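PDB 2O56: putative mandelate racemase from Salmonella typhimurium, which binds magnesium and probably acts as a hydro-lyase (dehydratase) of the enolase superfamily, though its substrate is not known. Local coordinates for residues A[9-15]-A[392-398]; A[40-44]-A[326-330]; A[94-98]-A[298-302]; A[116-120]-A[336-340]. All coordinates share one frame; numbering follows the deposited sequence.

Interaction 1 (A[9-15]-A[392-398])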
loop_
_atom_site.group_PDB
_atom_site.type_symbol
_atom_site.label_atom_id
_atom_site.label_comp_id
_atom_site.label_asym_id
_atom_site.label_seq_id
_atom_site.Cartn_x
_atom_site.Cartn_y
_atom_site.Cartn_z
ATOM N N VAL A 9 -46.212 -12.827 -15.491
ATOM C CA VAL A 9 -45.391 -11.678 -15.825
ATOM C C VAL A 9 -45.449 -11.501 -17.335
ATOM O O VAL A 9 -45.226 -12.450 -18.069
ATOM C CB VAL A 9 -43.892 -11.859 -15.393
ATOM C CG1 VAL A 9 -43.081 -10.599 -15.759
ATOM C CG2 VAL A 9 -43.772 -12.134 -13.914
ATOM N N ASP A 10 -45.758 -10.292 -17.782
ATOM C CA ASP A 10 -45.728 -9.966 -19.189
ATOM C C ASP A 10 -44.458 -9.206 -19.462
ATOM O O ASP A 10 -44.128 -8.266 -18.743
ATOM C CB ASP A 10 -46.934 -9.110 -19.570
ATOM C CG ASP A 10 -48.248 -9.741 -19.148
ATOM O OD1 ASP A 10 -48.592 -10.808 -19.691
ATOM O OD2 ASP A 10 -48.928 -9.186 -18.253
ATOM N N ILE A 11 -43.735 -9.630 -20.490
ATOM C CA ILE A 11 -42.538 -8.924 -20.918
ATOM C C ILE A 11 -42.845 -8.248 -22.252
ATOM O O ILE A 11 -43.059 -8.917 -23.266
ATOM C CB ILE A 11 -41.315 -9.875 -20.980
ATOM C CG1 ILE A 11 -41.098 -10.530 -19.608
ATOM C CG2 ILE A 11 -40.065 -9.092 -21.350
ATOM C CD1 ILE A 11 -41.776 -11.868 -19.404
ATOM N N ILE A 12 -42.889 -6.917 -22.223
ATOM C CA ILE A 12 -43.492 -6.116 -23.285
ATOM C C ILE A 12 -42.450 -5.373 -24.134
ATOM O O ILE A 12 -41.676 -4.559 -23.631
ATOM C CB ILE A 12 -44.539 -5.115 -22.693
ATOM C CG1 ILE A 12 -45.626 -5.881 -21.936
ATOM C CG2 ILE A 12 -45.161 -4.236 -23.789
ATOM C CD1 ILE A 12 -46.383 -5.086 -20.907
ATOM N N ASP A 13 -42.445 -5.657 -25.432
ATOM C CA ASP A 13 -41.588 -4.964 -26.376
ATOM C C ASP A 13 -42.355 -3.749 -26.910
ATOM O O ASP A 13 -43.113 -3.855 -27.869
ATOM C CB ASP A 13 -41.225 -5.933 -27.512
ATOM C CG ASP A 13 -40.091 -5.431 -28.390
ATOM O OD1 ASP A 13 -39.455 -4.406 -28.067
ATOM O OD2 ASP A 13 -39.828 -6.087 -29.418
ATOM N N VAL A 14 -42.149 -2.605 -26.265
ATOM C CA VAL A 14 -43.053 -1.449 -26.349
ATOM C C VAL A 14 -43.043 -0.859 -27.754
ATOM O O VAL A 14 -42.005 -0.374 -28.220
ATOM C CB VAL A 14 -42.668 -0.362 -25.298
ATOM C CG1 VAL A 14 -43.475 0.952 -25.495
ATOM C CG2 VAL A 14 -42.820 -0.914 -23.869
ATOM N N ALA A 15 -44.197 -0.926 -28.422
ATOM C CA ALA A 15 -44.383 -0.327 -29.761
ATOM C C ALA A 15 -44.431 1.186 -29.683
ATOM O O ALA A 15 -45.103 1.747 -28.820
ATOM C CB ALA A 15 -45.675 -0.852 -30.429
ATOM N N LYS A 392 -50.908 -3.224 -28.778
ATOM C CA LYS A 392 -50.119 -3.359 -30.006
ATOM C C LYS A 392 -48.627 -3.683 -29.813
ATOM O O LYS A 392 -47.848 -3.628 -30.762
ATOM C CB LYS A 392 -50.310 -2.142 -30.929
ATOM C CG LYS A 392 -49.799 -0.822 -30.398
ATOM C CD LYS A 392 -49.777 0.238 -31.500
ATOM C CE LYS A 392 -49.110 1.529 -31.015
ATOM N NZ LYS A 392 -50.090 2.536 -30.503
ATOM N N SER A 393 -48.227 -4.027 -28.594
ATOM C CA SER A 393 -46.828 -4.343 -28.316
ATOM C C SER A 393 -46.636 -5.844 -28.247
ATOM O O SER A 393 -47.293 -6.500 -27.453
ATOM C CB SER A 393 -46.414 -3.754 -26.966
ATOM O OG SER A 393 -46.397 -2.348 -26.976
ATOM N N PRO A 394 -45.702 -6.394 -29.043
ATOM C CA PRO A 394 -45.361 -7.818 -28.923
ATOM C C PRO A 394 -44.963 -8.235 -27.485
ATOM O O PRO A 394 -44.091 -7.608 -26.870
ATOM C CB PRO A 394 -44.179 -7.983 -29.891
ATOM C CG PRO A 394 -44.246 -6.833 -30.805
ATOM C CD PRO A 394 -44.919 -5.711 -30.088
ATOM N N THR A 395 -45.615 -9.280 -26.967
ATOM C CA THR A 395 -45.611 -9.588 -25.536
ATOM C C THR A 395 -45.404 -11.094 -25.279
ATOM O O THR A 395 -46.052 -11.935 -25.901
ATOM C CB THR A 395 -46.912 -9.101 -24.847
ATOM O OG1 THR A 395 -47.055 -7.689 -25.037
ATOM C CG2 THR A 395 -46.871 -9.373 -23.355
ATOM N N ILE A 396 -44.482 -11.421 -24.376
ATOM C CA ILE A 396 -44.319 -12.775 -23.882
ATOM C C ILE A 396 -44.909 -12.806 -22.480
ATOM O O ILE A 396 -44.620 -11.934 -21.665
ATOM C CB ILE A 396 -42.819 -13.182 -23.827
ATOM C CG1 ILE A 396 -42.171 -13.037 -25.203
ATOM C CG2 ILE A 396 -42.646 -14.619 -23.281
ATOM C CD1 ILE A 396 -40.632 -13.126 -25.183
ATOM N N THR A 397 -45.736 -13.803 -22.198
ATOM C CA THR A 397 -46.318 -13.936 -20.880
ATOM C C THR A 397 -45.756 -15.179 -20.225
ATOM O O THR A 397 -45.825 -16.276 -20.788
ATOM C CB THR A 397 -47.874 -13.993 -20.969
ATOM O OG1 THR A 397 -48.358 -12.744 -21.478
ATOM C CG2 THR A 397 -48.522 -14.250 -19.601
ATOM N N VAL A 398 -45.183 -15.014 -19.038
ATOM C CA VAL A 398 -44.679 -16.161 -18.292
ATOM C C VAL A 398 -45.703 -16.489 -17.240
ATOM O O VAL A 398 -46.164 -15.602 -16.535
ATOM C CB VAL A 398 -43.294 -15.881 -17.608
ATOM C CG1 VAL A 398 -42.810 -17.146 -16.804
ATOM C CG2 VAL A 398 -42.257 -15.491 -18.661
HETATM O O HOH W 1 -41.851 -9.151 -25.641
#
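Val9 to Asp13 and Thr395 to Val398 run antiparallel as neighbouring strands, their axes 4.6 Å apart at closest approach and 166° between their directions. The C-terminal strand thereby becomes the edge of the four-stranded antiparallel sheet in the N-terminal capping domain of this enolase-superfamily fold, next to strand 6-13. Val9 with Val398 and Ile11 with Ile396 are hydrogen-bonded pairs, and the shortest backbone bonds, Val398 N to Val9 O and Ile11 N to Ile396 O, are 2.7 Å each. Beyond the start of strand 395-398, Asp13 N still bonds Pro394 O. A water donates to both Ile11 O and Pro394 O, bridging the two carbonyls.

On one face lie Val9, Ile11, Ile396 and Val398, turned to helix 52-66, which Val9, Ile396 and Val398 touch. Here Ile11 CD1 reaches Val398 CG2 at 3.7 Å, the two side chains slanting across each other. Asp10, Ile12, Thr395 and Thr397 share the other face. Asp10 and Thr397 lie alongside, and Thr397 OG1 donates to Asp10 OD1 over 2.6 Å, nearly in line with the carboxylate C-O bond; Asn33 binds the other oxygen, OD2, so both are gripped. Asp13 instead forms a salt bridge with Arg26.

At the turn into the strand, Ser393 packs against residues 12 to 15. Its CB sits tightly on Ile12 CG2 at 3.4 Å, while OG, which also bonds Thr389 O, accepts an almost straight bond (174°) from Ala15 N at 3.0 Å.

Interaction 2 (A[40-44]-A[326-330])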
loop_
_atom_site.group_PDB
_atom_site.type_symbol
_atom_site.label_atom_id
_atom_site.label_comp_id
_atom_site.label_asym_id
_atom_site.label_seq_id
_atom_site.Cartn_x
_atom_site.Cartn_y
_atom_site.Cartn_z
ATOM N N GLY A 40 -47.718 -4.403 -11.261
ATOM C CA GLY A 40 -46.568 -3.501 -11.181
ATOM C C GLY A 40 -45.899 -3.299 -12.523
ATOM O O GLY A 40 -45.809 -4.227 -13.323
ATOM N N PHE A 41 -45.409 -2.089 -12.768
ATOM C CA PHE A 41 -44.714 -1.796 -14.025
ATOM C C PHE A 41 -43.228 -1.418 -13.792
ATOM O O PHE A 41 -42.903 -0.589 -12.938
ATOM C CB PHE A 41 -45.416 -0.657 -14.780
ATOM C CG PHE A 41 -46.757 -1.028 -15.387
ATOM C CD1 PHE A 41 -46.880 -1.221 -16.761
ATOM C CD2 PHE A 41 -47.900 -1.144 -14.591
ATOM C CE1 PHE A 41 -48.117 -1.542 -17.332
ATOM C CE2 PHE A 41 -49.135 -1.463 -15.148
ATOM C CZ PHE A 41 -49.245 -1.648 -16.517
ATOM N N GLY A 42 -42.345 -2.037 -14.571
ATOM C CA GLY A 42 -40.916 -1.745 -14.534
ATOM C C GLY A 42 -40.371 -1.625 -15.940
ATOM O O GLY A 42 -41.038 -1.977 -16.910
ATOM N N GLU A 43 -39.158 -1.108 -16.057
ATOM C CA GLU A 43 -38.547 -0.939 -17.344
ATOM C C GLU A 43 -37.148 -1.580 -17.359
ATOM O O GLU A 43 -36.415 -1.505 -16.374
ATOM C CB GLU A 43 -38.485 0.551 -17.678
ATOM C CG GLU A 43 -37.913 0.817 -19.022
ATOM C CD GLU A 43 -38.197 2.188 -19.509
ATOM O OE1 GLU A 43 -39.114 2.819 -18.952
ATOM O OE2 GLU A 43 -37.493 2.636 -20.444
ATOM N N VAL A 44 -36.813 -2.245 -18.462
ATOM C CA VAL A 44 -35.500 -2.871 -18.649
ATOM C C VAL A 44 -34.676 -1.879 -19.457
ATOM O O VAL A 44 -34.991 -1.626 -20.620
ATOM C CB VAL A 44 -35.615 -4.188 -19.457
ATOM C CG1 VAL A 44 -34.234 -4.781 -19.769
ATOM C CG2 VAL A 44 -36.508 -5.204 -18.727
ATOM N N GLY A 326 -34.675 6.249 -21.093
ATOM C CA GLY A 326 -35.664 5.278 -21.549
ATOM C C GLY A 326 -37.006 5.949 -21.723
ATOM O O GLY A 326 -37.080 7.066 -22.206
ATOM N N GLY A 327 -38.059 5.263 -21.299
ATOM C CA GLY A 327 -39.419 5.786 -21.414
ATOM C C GLY A 327 -39.868 6.526 -20.173
ATOM O O GLY A 327 -39.095 6.707 -19.229
ATOM N N PRO A 328 -41.130 6.971 -20.161
ATOM C CA PRO A 328 -41.662 7.675 -18.987
ATOM C C PRO A 328 -41.501 6.927 -17.655
ATOM O O PRO A 328 -41.368 7.563 -16.613
ATOM C CB PRO A 328 -43.139 7.853 -19.341
ATOM C CG PRO A 328 -43.127 7.931 -20.850
ATOM C CD PRO A 328 -42.131 6.877 -21.243
ATOM N N ILE A 329 -41.488 5.597 -17.694
ATOM C CA ILE A 329 -41.359 4.806 -16.473
ATOM C C ILE A 329 -40.003 5.026 -15.812
ATOM O O ILE A 329 -39.921 5.225 -14.594
ATOM C CB ILE A 329 -41.635 3.288 -16.717
ATOM C CG1 ILE A 329 -43.148 3.078 -16.940
ATOM C CG2 ILE A 329 -41.180 2.461 -15.530
ATOM C CD1 ILE A 329 -43.541 1.652 -17.405
ATOM N N SER A 330 -38.956 5.007 -16.627
ATOM C CA SER A 330 -37.612 5.401 -16.196
ATOM C C SER A 330 -37.593 6.789 -15.542
ATOM O O SER A 330 -37.029 6.983 -14.466
ATOM C CB SER A 330 -36.645 5.352 -17.381
ATOM O OG SER A 330 -35.313 5.199 -16.923
#
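Glu43 holds CG opposite its backbone N (chi1 -178°) and continues extended, a reach that carries its carboxylate from the strand to the start of helix 328-340; Ile329, with CG1 opposite its carbonyl carbon, sends CD1 back toward Phe41. Gly327 N gives Glu43 OE2 a short, straight bond of 2.8 Å (169°), entering at the syn lone pair. Ser330 N reaches Glu43 OE1 at 3.2 Å, with a more bent geometry (143°) and from well above the carboxylate plane. One carboxylate thus takes two backbone N-H groups around the helix N terminus, where Gly327 is the N-cap residue, and the helix dipole would probably help stabilise its negative charge. The strand belongs to the capping domain and the helix to the barrel domain of the enolase-superfamily fold, making this a buried contact between the domains, with the side chain of Ser330 about 10 Å from that of the magnesium ligand Glu273. The close fit extends to Gly326, whose CA lies 3.4 Å from Glu43 OE2. Ile329 crosses the base of the glutamate, its CG2 3.9 Å from Glu43 CB, and its CD1 rests 4.0 Å from Phe41 CB. Val29 of the adjoining strand 28-34 also packs on Ile329.

Interaction 3 (A[94-98]-A[298-302])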
loop_
_atom_site.group_PDB
_atom_site.type_symbol
_atom_site.label_atom_id
_atom_site.label_comp_id
_atom_site.label_asym_id
_atom_site.label_seq_id
_atom_site.Cartn_x
_atom_site.Cartn_y
_atom_site.Cartn_z
ATOM N N ILE A 94 -26.742 -6.933 -19.104
ATOM C CA ILE A 94 -27.994 -7.586 -19.514
ATOM C C ILE A 94 -28.684 -8.252 -18.327
ATOM O O ILE A 94 -29.902 -8.087 -18.121
ATOM C CB ILE A 94 -27.759 -8.680 -20.569
ATOM C CG1 ILE A 94 -26.892 -8.164 -21.719
ATOM C CG2 ILE A 94 -29.124 -9.316 -21.021
ATOM C CD1 ILE A 94 -27.389 -6.890 -22.426
ATOM N N PHE A 95 -27.912 -9.005 -17.549
ATOM C CA PHE A 95 -28.464 -9.663 -16.379
ATOM C C PHE A 95 -29.106 -8.647 -15.420
ATOM O O PHE A 95 -30.269 -8.781 -15.035
ATOM C CB PHE A 95 -27.396 -10.462 -15.643
ATOM C CG PHE A 95 -27.980 -11.491 -14.738
ATOM C CD1 PHE A 95 -28.115 -12.795 -15.164
ATOM C CD2 PHE A 95 -28.469 -11.149 -13.485
ATOM C CE1 PHE A 95 -28.688 -13.732 -14.354
ATOM C CE2 PHE A 95 -29.062 -12.116 -12.666
ATOM C CZ PHE A 95 -29.152 -13.393 -13.110
ATOM N N SER A 96 -28.335 -7.615 -15.089
ATOM C CA SER A 96 -28.741 -6.553 -14.179
ATOM C C SER A 96 -29.976 -5.800 -14.657
ATOM O O SER A 96 -30.870 -5.541 -13.862
ATOM C CB SER A 96 -27.616 -5.557 -14.008
ATOM O OG SER A 96 -27.989 -4.542 -13.103
ATOM N N ALA A 97 -30.010 -5.438 -15.939
ATOM C CA ALA A 97 -31.139 -4.674 -16.498
ATOM C C ALA A 97 -32.459 -5.442 -16.446
ATOM O O ALA A 97 -33.527 -4.867 -16.194
ATOM C CB ALA A 97 -30.831 -4.197 -17.924
ATOM N N ALA A 98 -32.393 -6.747 -16.647
ATOM C CA ALA A 98 -33.581 -7.583 -16.453
ATOM C C ALA A 98 -34.033 -7.709 -15.005
ATOM O O ALA A 98 -35.227 -7.648 -14.743
ATOM C CB ALA A 98 -33.400 -8.948 -17.086
ATOM N N CYS A 298 -32.982 1.419 -14.141
ATOM C CA CYS A 298 -33.514 0.394 -15.046
ATOM C C CYS A 298 -32.428 -0.526 -15.595
ATOM O O CYS A 298 -32.740 -1.560 -16.200
ATOM C CB CYS A 298 -34.266 1.037 -16.213
ATOM S SG CYS A 298 -35.666 2.090 -15.742
ATOM N N THR A 299 -31.164 -0.155 -15.380
ATOM C CA THR A 299 -30.004 -0.993 -15.802
ATOM C C THR A 299 -29.199 -1.534 -14.622
ATOM O O THR A 299 -28.721 -2.659 -14.665
ATOM C CB THR A 299 -29.023 -0.237 -16.765
ATOM O OG1 THR A 299 -29.761 0.500 -17.757
ATOM C CG2 THR A 299 -28.078 -1.213 -17.483
ATOM N N CYS A 300 -29.022 -0.731 -13.574
ATOM C CA CYS A 300 -27.956 -1.000 -12.616
ATOM C C CYS A 300 -28.417 -1.635 -11.312
ATOM O O CYS A 300 -27.657 -1.695 -10.330
ATOM C CB CYS A 300 -27.145 0.261 -12.361
ATOM S SG CYS A 300 -26.537 0.985 -13.928
ATOM N N GLY A 301 -29.655 -2.120 -11.293
ATOM C CA GLY A 301 -30.065 -3.076 -10.259
ATOM C C GLY A 301 -31.483 -2.904 -9.744
ATOM O O GLY A 301 -31.963 -3.728 -8.975
ATOM N N GLY A 302 -32.158 -1.848 -10.187
ATOM C CA GLY A 302 -33.544 -1.586 -9.762
ATOM C C GLY A 302 -33.584 -0.703 -8.544
ATOM O O GLY A 302 -32.553 -0.195 -8.092
#
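Ser96 lays its hydroxyl against the peptide that joins Thr299 to Cys300: OG donates to Thr299 O over 2.6 Å and passes within 3.4 Å of Cys300 C. The approach makes an angle of 140° at the carbonyl oxygen, with the donor tilted 16° from the carbonyl plane. With OG opposite its own backbone N (chi1 -179°), the serine extends outward from helix 93-114 to the loop; Trp277 NE1 adds a weak hydrogen bond to the same OG. One turn of a capping-domain helix here meets the loop that follows strand 292-293 of the enolase-superfamily barrel, and this loop runs close to the metal site: the side chain of Cys300 is about 6 Å from that of the magnesium ligand Glu273. Beside the serine, Ala97 packs against the loop backbone. Its CB lies 3.7 Å from Cys298 O and 4.1 Å from Thr299 CG2, while Ala97 CA makes a CA-H...O contact of 3.5 Å with Cys298 O. Thr299 turns its hydroxyl to Gly45 O, and its side chain also packs on Trp87 of a second subunit. Gly301 O, further along the loop, accepts a hydrogen bond from Trp78 NE1.

Interaction 4 (A[116-120]-A[336-340])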
loop_
_atom_site.group_PDB
_atom_site.type_symbol
_atom_site.label_atom_id
_atom_site.label_comp_id
_atom_site.label_asym_id
_atom_site.label_seq_id
_atom_site.Cartn_x
_atom_site.Cartn_y
_atom_site.Cartn_z
ATOM N N VAL A 116 -49.423 4.357 -1.572
ATOM C CA VAL A 116 -48.393 5.366 -1.296
ATOM C C VAL A 116 -47.387 5.533 -2.437
ATOM O O VAL A 116 -46.961 4.569 -3.059
ATOM C CB VAL A 116 -47.650 5.105 0.036
ATOM C CG1 VAL A 116 -48.570 5.364 1.240
ATOM C CG2 VAL A 116 -47.099 3.703 0.060
ATOM N N PRO A 117 -47.020 6.799 -2.742
ATOM C CA PRO A 117 -46.007 6.965 -3.783
ATOM C C PRO A 117 -44.619 6.446 -3.369
ATOM O O PRO A 117 -44.259 6.468 -2.185
ATOM C CB PRO A 117 -45.966 8.484 -3.988
ATOM C CG PRO A 117 -46.418 9.035 -2.670
ATOM C CD PRO A 117 -47.458 8.094 -2.188
ATOM N N LEU A 118 -43.864 5.996 -4.365
ATOM C CA LEU A 118 -42.548 5.403 -4.168
ATOM C C LEU A 118 -41.605 6.212 -3.279
ATOM O O LEU A 118 -40.979 5.634 -2.400
ATOM C CB LEU A 118 -41.896 5.085 -5.526
ATOM C CG LEU A 118 -40.473 4.517 -5.570
ATOM C CD1 LEU A 118 -40.382 3.227 -4.790
ATOM C CD2 LEU A 118 -40.049 4.296 -7.016
ATOM N N TYR A 119 -41.523 7.532 -3.484
ATOM C CA TYR A 119 -40.594 8.355 -2.706
ATOM C C TYR A 119 -40.777 8.212 -1.198
ATOM O O TYR A 119 -39.804 8.207 -0.453
ATOM C CB TYR A 119 -40.591 9.834 -3.165
ATOM C CG TYR A 119 -41.805 10.646 -2.739
ATOM C CD1 TYR A 119 -41.837 11.294 -1.499
ATOM C CD2 TYR A 119 -42.923 10.757 -3.562
ATOM C CE1 TYR A 119 -42.953 12.035 -1.087
ATOM C CE2 TYR A 119 -44.052 11.515 -3.157
ATOM C CZ TYR A 119 -44.056 12.138 -1.922
ATOM O OH TYR A 119 -45.157 12.866 -1.503
ATOM N N LYS A 120 -42.025 8.059 -0.754
ATOM C CA LYS A 120 -42.324 7.910 0.665
ATOM C C LYS A 120 -41.845 6.553 1.205
ATOM O O LYS A 120 -41.412 6.457 2.344
ATOM C CB LYS A 120 -43.831 8.059 0.919
ATOM C CG LYS A 120 -44.340 9.456 0.913
ATOM C CD LYS A 120 -45.802 9.501 1.316
ATOM C CE LYS A 120 -46.201 10.921 1.637
ATOM N NZ LYS A 120 -47.631 11.034 2.037
ATOM N N HIS A 336 -38.597 9.703 -8.079
ATOM C CA HIS A 336 -38.788 9.173 -6.741
ATOM C C HIS A 336 -37.492 8.970 -5.959
ATOM O O HIS A 336 -37.393 9.334 -4.780
ATOM C CB HIS A 336 -39.562 7.850 -6.813
ATOM C CG HIS A 336 -41.015 8.010 -7.165
ATOM N ND1 HIS A 336 -41.950 8.490 -6.272
ATOM C CD2 HIS A 336 -41.688 7.764 -8.316
ATOM C CE1 HIS A 336 -43.133 8.540 -6.858
ATOM N NE2 HIS A 336 -43.003 8.097 -8.097
ATOM N N MET A 337 -36.498 8.371 -6.597
ATOM C CA MET A 337 -35.216 8.133 -5.933
ATOM C C MET A 337 -34.591 9.480 -5.616
ATOM O O MET A 337 -34.141 9.716 -4.505
ATOM C CB MET A 337 -34.285 7.329 -6.850
ATOM C CG MET A 337 -32.960 6.823 -6.186
ATOM S SD MET A 337 -33.205 5.534 -4.953
ATOM C CE MET A 337 -33.688 4.149 -5.979
ATOM N N GLU A 338 -34.575 10.361 -6.602
ATOM C CA GLU A 338 -33.896 11.642 -6.458
ATOM C C GLU A 338 -34.592 12.557 -5.435
ATOM O O GLU A 338 -33.989 13.499 -4.931
ATOM C CB GLU A 338 -33.784 12.317 -7.823
ATOM C CG GLU A 338 -32.869 11.546 -8.775
ATOM C CD GLU A 338 -32.917 12.043 -10.209
ATOM O OE1 GLU A 338 -34.001 12.457 -10.665
ATOM O OE2 GLU A 338 -31.867 11.990 -10.892
ATOM N N THR A 339 -35.856 12.258 -5.131
ATOM C CA THR A 339 -36.621 13.015 -4.144
ATOM C C THR A 339 -36.239 12.623 -2.742
ATOM O O THR A 339 -36.143 13.480 -1.861
ATOM C CB THR A 339 -38.157 12.820 -4.342
ATOM O OG1 THR A 339 -38.529 13.333 -5.615
ATOM C CG2 THR A 339 -38.967 13.545 -3.289
ATOM N N ALA A 340 -36.029 11.315 -2.542
ATOM C CA ALA A 340 -35.790 10.758 -1.219
ATOM C C ALA A 340 -34.334 10.862 -0.732
ATOM O O ALA A 340 -34.080 11.105 0.458
ATOM C CB ALA A 340 -36.216 9.295 -1.201
#
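Leu118 sets its CB over one face of the His336 imidazole, 3.6 Å from the ring centroid, a CH-pi contact offset toward the rim. The rest of the leucine runs on to the base of the histidine, CD2 coming to 3.6 Å from His336 CB. Tyr119 meets the imidazole differently: its CB sits at the edge of the His336 ring, in plane, while ND1 in turn lies at the edge of the tyrosine ring, 3.7 Å from CD2. Tyr119 N donates to His336 ND1 at 3.0 Å, a bent bond (137°) whose donor stands 34° out of the imidazole plane. The histidine's other nitrogen, NE2, is hydrogen-bonded to Ile381 O; the two bonds together hold the ring's rotation, consistent with the proton being on NE2.

Helix 118-121, which begins after the N-cap residue Pro117, is thereby packed on the C-terminal part of helix 328-340, a helix of the TIM-barrel-like domain of this enolase-superfamily fold. Tyr119 holds CG between its backbone N and carbonyl carbon (chi1 75°), which sets the ring near Thr339. There Thr339 CG2 is 4.1 Å from Tyr119 CD1. The phenol OH is hydrogen-bonded to Glu377, while Ala340 CB closes on Tyr119 O at 3.8 Å.

From the N terminus, residues 9-15, on the first strand, pair with 392-398 at the C terminus: interaction 1 closes a loop that spans nearly the whole chain, and the other three contacts fall within it. Residues 40-44 come next and find 326-330, so interaction 2 encloses interaction 3, where 94-98 meets 298-302. Residues 116-120 then reach forward to 336-340, and interaction 4 crosses both 2 and 3. Interactions 1 and 2 reach the same antiparallel sheet, while 2 and 4 use the two ends of helix 328-340. Interactions 2 and 3 touch directly, with Cys298 against Glu43 and Ser330. Interactions 2, 3 and 4 join capping domain to barrel; interaction 1 completes the sheet.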